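PDB 6JSA: hypothetical membrane protein from Corynebacterium glutamicum, which binds heme through its C-terminal HtaA domain, the part described here, and probably hands it on within the corynebacterial heme-uptake machinery. Local coordinates for residues N56-I61 and S86-S91; I80-I85 and I95-S100; S9-V14 and N40-F45; T117-A122 and S133-L138; G47-V52 and S60-G65. One frame throughout, in Å; residues are numbered along the deposited sequence.

All five contacts pair antiparallel strands in the curled beta structure of the HtaA domain. Contact 1 lies at the surface, about 16 Å from the chain centre; contacts 2 to 5 are partly buried. Contacts 1 and 2 use successive parts of strand 76-88, contacts 1 and 5 share Ser60 and Ile61 on strand 58-62, and contacts 3 and 5 draw on strand 42-53. Inward residues meet: Ile83 on Phe45, Phe63 on Ala10, Phe87 on Phe120. The chemistry differs: a lysine-asparagine bond in contact 1, a charged cluster in 2, glutamine amides in 3, serines with water in 4, glycines and a bridging water in 5. Contacts 2 and 3 come closer to the heme than contact 4.

Contact 1 of 5, residues N56-I61 and S86-S91; sequences NKTGSI and SFNGNS
The Phe87 ring lies flat against the backbone of Gly59: Gly59 N sits above the ring centre, and Gly59 CA makes a CH-pi contact, 3.9 Å from the centroid of the Phe87 ring. Near the ring plane, the edge meets Lys57 O and Ile61 CG1. These residues belong to two antiparallel strands, 58-61 and 86-88, in which Gly59 and Phe87 form a hydrogen-bonded pair. Gly59 N donates to Phe87 O at 3.0 Å, and Phe87 N returns a bond to Gly59 O at 2.9 Å. Glycine suits the place because the ring takes the position over its CA; the ring reaches it with CG wedged between the backbone N and carbonyl carbon (chi1 61°). Beyond, the ring packs on Val52, Phe120 and Leu123, toward the interior.

On the other face of the sheet stand Ser60 and Ser86, small polar residues fit for a more open surface; Ser60 OG is bonded to Glu84.

At the strand end, Lys57 and Thr58 both face Asp53 in a G1 beta bulge. Lys57 O accepts a bond from Gly89 N, whose residue belongs to the type II' turn running from Asn88 to Ser91; Gly89 has the positive phi that glycine readily adopts. The extended chain of Lys57 carries its ammonium group alongside this turn to two acceptors, Leu123 O and the Asn90 side chain, with Lys57 NZ 2.8 Å from Asn90 OD1.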
# COMPACT_ATOMS: atom_id res chain seq x y z
N ASN A 56 -16.85 16.10 6.42
CA ASN A 56 -16.20 15.57 7.61
C ASN A 56 -14.75 15.16 7.38
O ASN A 56 -14.10 14.68 8.32
CB ASN A 56 -17.02 14.41 8.17
CG ASN A 56 -18.39 14.86 8.62
OD1 ASN A 56 -18.51 15.79 9.43
ND2 ASN A 56 -19.43 14.25 8.08
N LYS A 57 -14.22 15.37 6.18
CA LYS A 57 -12.85 15.00 5.81
C LYS A 57 -12.54 13.54 6.14
O LYS A 57 -11.56 13.22 6.81
CB LYS A 57 -11.80 15.95 6.40
CG LYS A 57 -10.52 16.02 5.57
CD LYS A 57 -9.47 16.94 6.18
CE LYS A 57 -8.28 17.09 5.23
NZ LYS A 57 -7.13 17.83 5.81
N THR A 58 -13.40 12.64 5.66
CA THR A 58 -13.15 11.21 5.71
C THR A 58 -13.28 10.65 4.30
O THR A 58 -13.94 11.23 3.44
CB THR A 58 -14.12 10.46 6.63
OG1 THR A 58 -15.43 10.43 6.03
CG2 THR A 58 -14.19 11.11 8.00
N GLY A 59 -12.67 9.50 4.07
CA GLY A 59 -12.77 8.91 2.75
C GLY A 59 -12.13 7.55 2.71
O GLY A 59 -11.41 7.13 3.63
N SER A 60 -12.42 6.85 1.61
CA SER A 60 -11.76 5.60 1.25
C SER A 60 -11.55 5.63 -0.26
O SER A 60 -12.50 5.85 -1.01
CB SER A 60 -12.61 4.39 1.61
OG SER A 60 -12.29 3.93 2.90
N ILE A 61 -10.30 5.42 -0.67
CA ILE A 61 -9.91 5.40 -2.07
C ILE A 61 -9.43 3.98 -2.36
O ILE A 61 -8.44 3.52 -1.76
CB ILE A 61 -8.78 6.41 -2.35
CG1 ILE A 61 -9.00 7.74 -1.61
CG2 ILE A 61 -8.63 6.61 -3.86
CD1 ILE A 61 -10.16 8.53 -2.12
N SER A 86 -7.61 4.79 3.43
CA SER A 86 -8.72 5.25 4.23
C SER A 86 -8.22 6.38 5.12
O SER A 86 -7.12 6.31 5.66
CB SER A 86 -9.24 4.09 5.09
OG SER A 86 -10.39 4.46 5.82
N PHE A 87 -9.01 7.44 5.24
CA PHE A 87 -8.59 8.57 6.06
C PHE A 87 -9.75 9.12 6.87
O PHE A 87 -10.91 9.07 6.46
CB PHE A 87 -7.87 9.68 5.27
CG PHE A 87 -8.71 10.33 4.20
CD1 PHE A 87 -8.70 9.85 2.89
CD2 PHE A 87 -9.47 11.47 4.48
CE1 PHE A 87 -9.46 10.46 1.90
CE2 PHE A 87 -10.22 12.08 3.49
CZ PHE A 87 -10.22 11.58 2.21
N ASN A 88 -9.40 9.62 8.05
CA ASN A 88 -10.33 10.33 8.94
C ASN A 88 -9.54 11.53 9.43
O ASN A 88 -8.64 11.38 10.27
CB ASN A 88 -10.75 9.45 10.11
CG ASN A 88 -11.62 8.28 9.69
OD1 ASN A 88 -11.13 7.23 9.29
ND2 ASN A 88 -12.93 8.45 9.81
N GLY A 89 -9.85 12.72 8.92
CA GLY A 89 -8.94 13.79 9.24
C GLY A 89 -7.58 13.50 8.64
O GLY A 89 -7.46 12.81 7.62
N ASN A 90 -6.53 13.98 9.30
CA ASN A 90 -5.17 13.88 8.79
C ASN A 90 -4.47 12.58 9.19
O ASN A 90 -3.24 12.49 9.11
CB ASN A 90 -4.36 15.11 9.20
CG ASN A 90 -4.90 16.38 8.58
OD1 ASN A 90 -5.33 16.37 7.42
ND2 ASN A 90 -4.89 17.47 9.33
N SER A 91 -5.22 11.57 9.61
CA SER A 91 -4.68 10.24 9.86
C SER A 91 -5.50 9.23 9.09
O SER A 91 -6.57 9.54 8.56
CB SER A 91 -4.68 9.90 11.35
OG SER A 91 -6.00 9.84 11.84

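Contact 2 of 5, residues I80-I85 and I95-S100; sequences IANIEI and IADVVS
Asn82 and Asp97 each turn CG away from their own carbonyl carbon and beside the backbone N (chi1 -62° and -55°), and this brings amide and carboxylate together across the strands. Asn82 ND2 donates to Asp97 OD2 at 2.9 Å in a nearly straight bond. The acceptor lies close to the amide plane of Asn82, but the donor meets OD2 on its anti side and well out of the carboxylate plane. The amide and carboxylate planes are 70° apart.

The setting is the beta hairpin of strands 76-88 and 91-101, interrupted by a beta bulge. Ala81 and Asp97 form a hydrogen-bonded pair, as do Glu84 and Ile95, yet the register slips by one between them. The chain turns its corner at Asn82, which adopts a left-handed backbone conformation, one that asparagine tolerates better than most residues.

On the inner face, Ala96 CB touches two branched neighbours, 3.8 Å from Ile80 CG2 and 4.0 Å from Ile83 CG2; a lone methyl is enough to meet both branches while Ala96 CB lies 3.5 Å from Ala81 O. Ile80 lies with its side chain about 9 Å from the heme.

Outside, Arg112 gathers the polar groups, pairing with Asp97 OD1 and Glu84 OE1 in salt bridges and bonding to Asn82 O. The other oxygen of Glu84 goes to Ser60. The extended chain of Glu84 runs alongside Ile95, and the aliphatic end touches the carboxylate group: Ile95 CD1 is 4.0 Å from Glu84 CD.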
# COMPACT_ATOMS: atom_id res chain seq x y z
N ILE A 80 0.61 -8.58 -2.20
CA ILE A 80 -0.13 -7.44 -1.69
C ILE A 80 -1.14 -7.05 -2.77
O ILE A 80 -0.75 -6.77 -3.91
CB ILE A 80 0.80 -6.26 -1.36
CG1 ILE A 80 1.88 -6.67 -0.36
CG2 ILE A 80 -0.01 -5.07 -0.84
CD1 ILE A 80 2.91 -5.60 -0.08
N ALA A 81 -2.42 -7.03 -2.41
CA ALA A 81 -3.46 -6.79 -3.42
C ALA A 81 -4.54 -5.86 -2.89
O ALA A 81 -4.78 -5.76 -1.68
CB ALA A 81 -4.11 -8.10 -3.87
N ASN A 82 -5.21 -5.19 -3.82
CA ASN A 82 -6.41 -4.40 -3.51
C ASN A 82 -6.16 -3.37 -2.42
O ASN A 82 -6.87 -3.31 -1.40
CB ASN A 82 -7.57 -5.33 -3.14
CG ASN A 82 -7.95 -6.24 -4.26
OD1 ASN A 82 -8.17 -5.78 -5.38
ND2 ASN A 82 -8.03 -7.53 -3.98
N ILE A 83 -5.15 -2.52 -2.64
CA ILE A 83 -4.84 -1.52 -1.62
C ILE A 83 -5.97 -0.50 -1.52
O ILE A 83 -6.70 -0.23 -2.48
CB ILE A 83 -3.48 -0.83 -1.82
CG1 ILE A 83 -3.51 0.16 -2.98
CG2 ILE A 83 -2.36 -1.84 -1.96
CD1 ILE A 83 -2.39 1.18 -2.90
N GLU A 84 -6.11 0.06 -0.32
CA GLU A 84 -7.13 1.06 -0.02
C GLU A 84 -6.50 2.09 0.90
O GLU A 84 -5.85 1.73 1.88
CB GLU A 84 -8.33 0.41 0.67
CG GLU A 84 -9.31 1.40 1.28
CD GLU A 84 -10.44 0.70 2.01
OE1 GLU A 84 -10.59 -0.53 1.85
OE2 GLU A 84 -11.18 1.39 2.74
N ILE A 85 -6.65 3.36 0.55
CA ILE A 85 -6.29 4.47 1.42
C ILE A 85 -7.56 4.94 2.11
O ILE A 85 -8.49 5.42 1.46
CB ILE A 85 -5.66 5.62 0.61
CG1 ILE A 85 -4.36 5.15 -0.06
CG2 ILE A 85 -5.41 6.81 1.52
CD1 ILE A 85 -3.82 6.14 -1.06
N ILE A 95 -4.83 -0.25 3.82
CA ILE A 95 -5.41 -1.59 3.92
C ILE A 95 -5.09 -2.36 2.64
O ILE A 95 -5.10 -1.79 1.55
CB ILE A 95 -6.93 -1.45 4.12
CG1 ILE A 95 -7.24 -0.69 5.42
CG2 ILE A 95 -7.62 -2.80 4.10
CD1 ILE A 95 -8.64 -0.11 5.46
N ALA A 96 -4.82 -3.66 2.78
CA ALA A 96 -4.58 -4.50 1.61
C ALA A 96 -4.87 -5.94 1.98
O ALA A 96 -4.93 -6.30 3.16
CB ALA A 96 -3.15 -4.35 1.10
N ASP A 97 -5.06 -6.77 0.95
CA ASP A 97 -5.10 -8.22 1.10
C ASP A 97 -3.67 -8.73 1.00
O ASP A 97 -2.97 -8.43 0.02
CB ASP A 97 -5.92 -8.85 -0.02
CG ASP A 97 -7.32 -8.29 -0.13
OD1 ASP A 97 -7.83 -7.72 0.86
OD2 ASP A 97 -7.93 -8.42 -1.22
N VAL A 98 -3.22 -9.49 2.00
CA VAL A 98 -1.81 -9.88 2.08
C VAL A 98 -1.69 -11.38 2.33
O VAL A 98 -2.31 -11.91 3.26
CB VAL A 98 -1.06 -9.11 3.18
CG1 VAL A 98 0.41 -9.55 3.24
CG2 VAL A 98 -1.17 -7.61 2.93
N VAL A 99 -0.86 -12.04 1.52
CA VAL A 99 -0.44 -13.43 1.74
C VAL A 99 1.08 -13.44 1.72
O VAL A 99 1.68 -12.87 0.80
CB VAL A 99 -0.99 -14.37 0.66
CG1 VAL A 99 -0.56 -15.81 0.94
CG2 VAL A 99 -2.50 -14.25 0.54
N SER A 100 1.71 -14.04 2.72
CA SER A 100 3.16 -14.01 2.75
C SER A 100 3.70 -15.26 3.42
O SER A 100 3.02 -15.90 4.23
CB SER A 100 3.68 -12.78 3.50
OG SER A 100 5.02 -12.51 3.17

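Contact 3 of 5, residues S9-V14 and N40-F45; sequences SAQWGV and NQQFQF
Phe45 loses more surface in this contact than any other residue, lying along the strand that carries Ala10 and Trp12. Its ring edge meets Ala10 O in the ring plane, with Phe45 CD1 3.6 Å from Ala10 O, while its CB packs on Ala10 CB. Ala10 is small enough for Phe45 to lie close to the strand; Phe63, Ile67 and Ile83 also pack on Phe45.

Phe43, on the same buried face, likewise turns its edge to backbone oxygens: Phe43 CE2 is 3.5 Å from Gly13 O. Val14 CG2 comes obliquely against the ring, 3.9 Å from Phe43 CD2, and Trp31 meets it edge-to-face. Strands 9-12 and 42-45 run antiparallel, with Ala10-Phe45 and Trp12-Phe43 as hydrogen-bonded pairs. Just beyond the first strand, the side chain of Val14 lies about 9 Å from the heme.

Gln11 points to the opposite face, where long amides suit the wetter side. With CG beside the backbone N (chi1 -56°), Gln11 lays it on the Gln44 amide. Gln11 OE1 is hydrogen-bonded to Ser160. One water ties Gln11 to Gln44, accepting from Gln11 NE2 at 3.0 Å and donating to Gln44 OE1 at 2.7 Å. Gln42 NE2 touches Gln11 CB at 3.6 Å.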
# COMPACT_ATOMS: atom_id res chain seq x y z
N SER A 9 -5.46 7.90 -8.51
CA SER A 9 -4.16 7.27 -8.71
C SER A 9 -3.40 7.35 -7.40
O SER A 9 -3.60 8.27 -6.60
CB SER A 9 -3.36 7.95 -9.82
OG SER A 9 -3.02 9.27 -9.45
N ALA A 10 -2.54 6.37 -7.17
CA ALA A 10 -1.71 6.37 -5.99
C ALA A 10 -0.33 5.87 -6.37
O ALA A 10 -0.16 5.11 -7.33
CB ALA A 10 -2.29 5.51 -4.85
N GLN A 11 0.66 6.31 -5.59
CA GLN A 11 2.05 5.95 -5.79
C GLN A 11 2.61 5.49 -4.45
O GLN A 11 2.52 6.23 -3.45
CB GLN A 11 2.85 7.14 -6.32
CG GLN A 11 2.28 7.74 -7.61
CD GLN A 11 1.09 8.67 -7.36
OE1 GLN A 11 1.09 9.46 -6.42
NE2 GLN A 11 0.07 8.57 -8.21
N TRP A 12 3.15 4.28 -4.41
CA TRP A 12 3.69 3.72 -3.17
C TRP A 12 4.73 2.68 -3.54
O TRP A 12 4.42 1.72 -4.26
CB TRP A 12 2.59 3.07 -2.34
CG TRP A 12 3.05 2.60 -0.99
CD1 TRP A 12 3.83 3.29 -0.09
CD2 TRP A 12 2.73 1.36 -0.35
NE1 TRP A 12 4.02 2.54 1.05
CE2 TRP A 12 3.36 1.35 0.91
CE3 TRP A 12 1.99 0.23 -0.74
CZ2 TRP A 12 3.27 0.28 1.80
CZ3 TRP A 12 1.90 -0.84 0.14
CH2 TRP A 12 2.53 -0.81 1.40
N GLY A 13 5.96 2.85 -3.05
CA GLY A 13 6.98 1.87 -3.33
C GLY A 13 7.05 0.68 -2.39
O GLY A 13 7.93 -0.16 -2.56
N VAL A 14 6.13 0.58 -1.43
CA VAL A 14 6.17 -0.37 -0.33
C VAL A 14 7.31 0.02 0.61
O VAL A 14 7.06 0.63 1.66
CB VAL A 14 6.22 -1.85 -0.77
CG1 VAL A 14 6.20 -2.75 0.45
CG2 VAL A 14 5.03 -2.16 -1.68
N ASN A 40 9.43 5.67 -11.01
CA ASN A 40 9.99 6.44 -9.89
C ASN A 40 10.19 5.57 -8.65
O ASN A 40 10.04 6.05 -7.52
CB ASN A 40 9.12 7.67 -9.55
CG ASN A 40 9.79 8.60 -8.55
OD1 ASN A 40 10.97 8.90 -8.66
ND2 ASN A 40 9.02 9.04 -7.55
N GLN A 41 10.51 4.29 -8.83
CA GLN A 41 10.67 3.36 -7.71
C GLN A 41 9.40 3.30 -6.85
O GLN A 41 9.47 3.07 -5.63
CB GLN A 41 11.93 3.64 -6.89
CG GLN A 41 13.17 3.54 -7.74
CD GLN A 41 14.40 3.93 -6.99
OE1 GLN A 41 14.77 5.11 -6.96
NE2 GLN A 41 15.05 2.95 -6.37
N GLN A 42 8.25 3.51 -7.48
CA GLN A 42 6.96 3.45 -6.80
C GLN A 42 6.01 2.61 -7.63
O GLN A 42 5.91 2.80 -8.85
CB GLN A 42 6.35 4.84 -6.61
CG GLN A 42 7.17 5.75 -5.72
CD GLN A 42 6.53 7.11 -5.61
OE1 GLN A 42 6.54 7.89 -6.56
NE2 GLN A 42 5.95 7.40 -4.45
N PHE A 43 5.31 1.69 -6.98
CA PHE A 43 4.20 1.02 -7.63
C PHE A 43 3.09 2.01 -7.91
O PHE A 43 2.85 2.95 -7.14
CB PHE A 43 3.77 -0.18 -6.80
CG PHE A 43 4.90 -1.15 -6.58
CD1 PHE A 43 5.29 -2.01 -7.60
CD2 PHE A 43 5.64 -1.13 -5.41
CE1 PHE A 43 6.36 -2.87 -7.44
CE2 PHE A 43 6.73 -1.99 -5.24
CZ PHE A 43 7.08 -2.87 -6.25
N GLN A 44 2.44 1.84 -9.07
CA GLN A 44 1.50 2.81 -9.62
C GLN A 44 0.13 2.17 -9.64
O GLN A 44 -0.08 1.14 -10.30
CB GLN A 44 1.93 3.22 -11.03
CG GLN A 44 3.35 3.77 -11.12
CD GLN A 44 3.47 5.18 -10.59
OE1 GLN A 44 2.60 6.01 -10.81
NE2 GLN A 44 4.57 5.46 -9.89
N PHE A 45 -0.81 2.77 -8.92
CA PHE A 45 -2.14 2.23 -8.75
C PHE A 45 -3.14 3.15 -9.43
O PHE A 45 -3.00 4.38 -9.38
CB PHE A 45 -2.48 2.10 -7.26
CG PHE A 45 -1.51 1.23 -6.50
CD1 PHE A 45 -0.34 1.77 -5.98
CD2 PHE A 45 -1.76 -0.12 -6.33
CE1 PHE A 45 0.56 0.97 -5.29
CE2 PHE A 45 -0.86 -0.93 -5.64
CZ PHE A 45 0.30 -0.38 -5.13
O HOH W 1 -0.04 6.44 -10.31
O HOH W 2 6.47 5.60 -2.21

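Contact 4 of 5, residues T117-A122 and S133-L138; sequences TLNFSA and SASVSL
Ser133 O is gripped by two successive backbone amides across the strands: Ser121 N donates at 2.9 Å to Ser133 O, and Ala122 N adds a weak bond. Two residues facing one is the mark of a classic beta bulge, and it falls where the first strand turns its corner. Ser133 N closes the other side of the bulge by donating to Ala122 O at 2.9 Å.

From there the two strands form a regular antiparallel ladder, with Asn119-Ser135 and Thr117-Ser137 as hydrogen-bonded pairs. The face they share is polar. One water settles into it, giving a proton to Thr117 O and another to Ser137 OG, at 2.9 Å and 2.8 Å, while Ser135 OG stands 3.0 Å from the same water. Short hydroxyl side chains are suited to hold a water so close to the backbone. Ser137 OG also has Gln155 as a partner.

The opposite face is apolar. Phe120 CG lies beside its backbone N (chi1 -75°), which brings a ring face to Ala134. Ala134 CB sits over the centre of the Phe120 ring, a CH-pi contact of 3.7 Å from the methyl carbon to the centroid of Phe120; the short alanine side chain suits this close approach. Leu118 and Val136 project together from neighbouring strands, with Leu118 CD2 3.6 Å from Val136 CG2.

This apolar face of the 113-125/129-138 hairpin packs on Ile85 and Phe87 of strand 76-88, on Leu94 of strand 91-101, and on Ile159 and Phe161 of strand 159-165.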
# COMPACT_ATOMS: atom_id res chain seq x y z
N THR A 117 -0.41 2.39 9.49
CA THR A 117 -1.17 3.57 9.84
C THR A 117 -0.58 4.78 9.13
O THR A 117 0.63 4.90 8.94
CB THR A 117 -1.19 3.79 11.35
OG1 THR A 117 0.15 3.73 11.85
CG2 THR A 117 -2.02 2.71 12.03
N LEU A 118 -1.48 5.66 8.70
CA LEU A 118 -1.11 6.82 7.90
C LEU A 118 -1.15 8.09 8.73
O LEU A 118 -2.10 8.33 9.48
CB LEU A 118 -2.08 6.99 6.73
CG LEU A 118 -2.16 5.80 5.78
CD1 LEU A 118 -3.09 6.12 4.62
CD2 LEU A 118 -0.78 5.43 5.27
N ASN A 119 -0.13 8.92 8.55
CA ASN A 119 -0.08 10.26 9.11
C ASN A 119 0.15 11.19 7.92
O ASN A 119 1.24 11.18 7.33
CB ASN A 119 1.03 10.39 10.14
CG ASN A 119 1.14 11.78 10.72
OD1 ASN A 119 0.19 12.56 10.68
ND2 ASN A 119 2.31 12.11 11.26
N PHE A 120 -0.87 11.96 7.55
CA PHE A 120 -0.79 12.79 6.36
C PHE A 120 0.01 14.06 6.63
O PHE A 120 -0.28 14.79 7.58
CB PHE A 120 -2.18 13.14 5.84
CG PHE A 120 -2.86 12.00 5.16
CD1 PHE A 120 -3.59 11.06 5.89
CD2 PHE A 120 -2.72 11.82 3.79
CE1 PHE A 120 -4.18 9.98 5.26
CE2 PHE A 120 -3.32 10.73 3.15
CZ PHE A 120 -4.06 9.81 3.90
N SER A 121 1.03 14.30 5.81
CA SER A 121 1.72 15.58 5.82
C SER A 121 0.97 16.61 4.98
O SER A 121 1.11 17.82 5.22
CB SER A 121 3.14 15.39 5.28
OG SER A 121 3.12 14.79 4.00
N ALA A 122 0.18 16.15 4.01
CA ALA A 122 -0.68 17.00 3.20
C ALA A 122 -1.93 16.20 2.90
O ALA A 122 -1.84 15.02 2.55
CB ALA A 122 0.02 17.37 1.88
N SER A 133 -0.46 13.10 0.84
CA SER A 133 0.75 12.31 1.04
C SER A 133 0.83 11.97 2.52
O SER A 133 0.56 12.82 3.38
CB SER A 133 2.00 13.09 0.65
OG SER A 133 2.02 13.39 -0.73
N ALA A 134 1.21 10.73 2.82
CA ALA A 134 1.26 10.27 4.20
C ALA A 134 2.46 9.37 4.45
O ALA A 134 2.86 8.59 3.59
CB ALA A 134 -0.00 9.49 4.57
N SER A 135 3.02 9.48 5.65
CA SER A 135 3.94 8.46 6.13
C SER A 135 3.15 7.20 6.48
O SER A 135 1.97 7.26 6.82
CB SER A 135 4.70 8.95 7.37
OG SER A 135 3.81 9.17 8.44
N VAL A 136 3.83 6.05 6.37
CA VAL A 136 3.23 4.74 6.57
C VAL A 136 4.00 4.02 7.67
O VAL A 136 5.19 3.71 7.50
CB VAL A 136 3.25 3.91 5.27
CG1 VAL A 136 2.59 2.56 5.50
CG2 VAL A 136 2.58 4.67 4.11
N SER A 137 3.33 3.74 8.78
CA SER A 137 3.94 3.09 9.94
C SER A 137 3.44 1.66 10.00
O SER A 137 2.24 1.42 10.14
CB SER A 137 3.54 3.82 11.22
OG SER A 137 4.07 5.13 11.24
N LEU A 138 4.36 0.71 9.93
CA LEU A 138 4.01 -0.69 9.76
C LEU A 138 3.18 -1.23 10.92
O LEU A 138 3.49 -0.99 12.09
CB LEU A 138 5.30 -1.50 9.63
CG LEU A 138 5.20 -2.98 9.30
CD1 LEU A 138 4.59 -3.18 7.93
CD2 LEU A 138 6.59 -3.60 9.37
O HOH W 3 2.46 6.91 9.86

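Contact 5 of 5, residues G47-V52 and S60-G65; sequences GNSGAV and SINFPG
Ala51 and Ser60 face each other as a hydrogen-bonded antiparallel pair: Ser60 N lies 3.0 Å from Ala51 O, and Ala51 N returns a bond of the same length to Ser60 O. Nearer Gly47 the ladder becomes irregular. Asn62 N still reaches Ser49 O, but at 3.3 Å and from above the carbonyl plane. A water fills in beside this long bond, donating to Ser49 O at 2.7 Å and to Asn62 O, so each carbonyl gains a partner.

Gly50, opposite Ile61, has a positive phi (121°) with an extended psi, a conformation that calls for glycine; it also lets Gly50 CA approach to 3.1 Å from Ser60 O. These residues form the beta hairpin of strands 42-53 and 58-62, whose second strand is flanked on its far side by strand 76-88.

Ile61 and Val52 are both buried, and their branches touch, with Val52 CG2 3.9 Å from Ile61 CD1; branched side chains fill this apolar layer together with Phe161 and Leu165. Ser60 turns to the other face. Past the strand, the Phe63 ring comes obliquely against Gly47, which has no side chain, Phe63 CD1 being 3.5 Å from Gly47 N, and packs further on Ala8, Ala10 and Ile83.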
# COMPACT_ATOMS: atom_id res chain seq x y z
N GLY A 47 -7.39 3.63 -9.99
CA GLY A 47 -8.69 3.18 -9.53
C GLY A 47 -9.79 4.16 -9.88
O GLY A 47 -9.55 5.35 -10.10
N ASN A 48 -11.01 3.65 -9.92
CA ASN A 48 -12.15 4.53 -10.17
C ASN A 48 -13.28 4.31 -9.17
O ASN A 48 -14.45 4.53 -9.49
CB ASN A 48 -12.64 4.47 -11.62
CG ASN A 48 -13.13 3.10 -12.02
OD1 ASN A 48 -13.19 2.17 -11.20
ND2 ASN A 48 -13.50 2.96 -13.29
N SER A 49 -12.96 3.90 -7.95
CA SER A 49 -13.99 3.69 -6.95
C SER A 49 -13.55 4.22 -5.59
O SER A 49 -12.37 4.46 -5.33
CB SER A 49 -14.42 2.23 -6.83
OG SER A 49 -13.39 1.48 -6.23
N GLY A 50 -14.52 4.39 -4.72
CA GLY A 50 -14.32 5.00 -3.43
C GLY A 50 -15.20 6.22 -3.28
O GLY A 50 -15.94 6.61 -4.18
N ALA A 51 -15.12 6.81 -2.09
CA ALA A 51 -15.96 7.95 -1.79
C ALA A 51 -15.26 8.81 -0.74
O ALA A 51 -14.48 8.32 0.07
CB ALA A 51 -17.33 7.51 -1.28
N VAL A 52 -15.57 10.11 -0.78
CA VAL A 52 -15.00 11.09 0.13
C VAL A 52 -16.14 11.91 0.70
O VAL A 52 -16.95 12.47 -0.04
CB VAL A 52 -13.99 12.01 -0.59
CG1 VAL A 52 -13.57 13.14 0.33
CG2 VAL A 52 -12.79 11.22 -1.07
N SER A 60 -12.42 6.85 1.61
CA SER A 60 -11.76 5.60 1.25
C SER A 60 -11.55 5.63 -0.26
O SER A 60 -12.50 5.85 -1.01
CB SER A 60 -12.61 4.39 1.61
OG SER A 60 -12.29 3.93 2.90
N ILE A 61 -10.30 5.42 -0.67
CA ILE A 61 -9.91 5.40 -2.07
C ILE A 61 -9.43 3.98 -2.36
O ILE A 61 -8.44 3.52 -1.76
CB ILE A 61 -8.78 6.41 -2.35
CG1 ILE A 61 -9.00 7.74 -1.61
CG2 ILE A 61 -8.63 6.61 -3.86
CD1 ILE A 61 -10.16 8.53 -2.12
N ASN A 62 -10.13 3.28 -3.25
CA ASN A 62 -9.90 1.85 -3.48
C ASN A 62 -9.19 1.61 -4.81
O ASN A 62 -9.53 2.22 -5.83
CB ASN A 62 -11.23 1.10 -3.52
CG ASN A 62 -11.90 1.04 -2.18
OD1 ASN A 62 -11.50 0.26 -1.31
ND2 ASN A 62 -12.93 1.85 -2.00
N PHE A 63 -8.24 0.67 -4.79
CA PHE A 63 -7.51 0.32 -6.00
C PHE A 63 -7.51 -1.18 -6.22
O PHE A 63 -7.34 -1.94 -5.26
CB PHE A 63 -6.06 0.81 -5.92
CG PHE A 63 -5.95 2.30 -5.76
CD1 PHE A 63 -5.94 3.12 -6.88
CD2 PHE A 63 -5.91 2.88 -4.50
CE1 PHE A 63 -5.86 4.49 -6.75
CE2 PHE A 63 -5.84 4.26 -4.37
CZ PHE A 63 -5.82 5.06 -5.50
N PRO A 64 -7.67 -1.64 -7.45
CA PRO A 64 -7.46 -3.05 -7.77
C PRO A 64 -5.97 -3.29 -8.01
O PRO A 64 -5.16 -2.37 -7.98
CB PRO A 64 -8.24 -3.21 -9.07
CG PRO A 64 -7.94 -1.91 -9.76
CD PRO A 64 -7.94 -0.85 -8.67
N GLY A 65 -5.63 -4.55 -8.25
CA GLY A 65 -4.28 -4.88 -8.67
C GLY A 65 -3.46 -5.52 -7.56
O GLY A 65 -3.71 -5.33 -6.36
O HOH W 4 -10.08 4.60 -6.81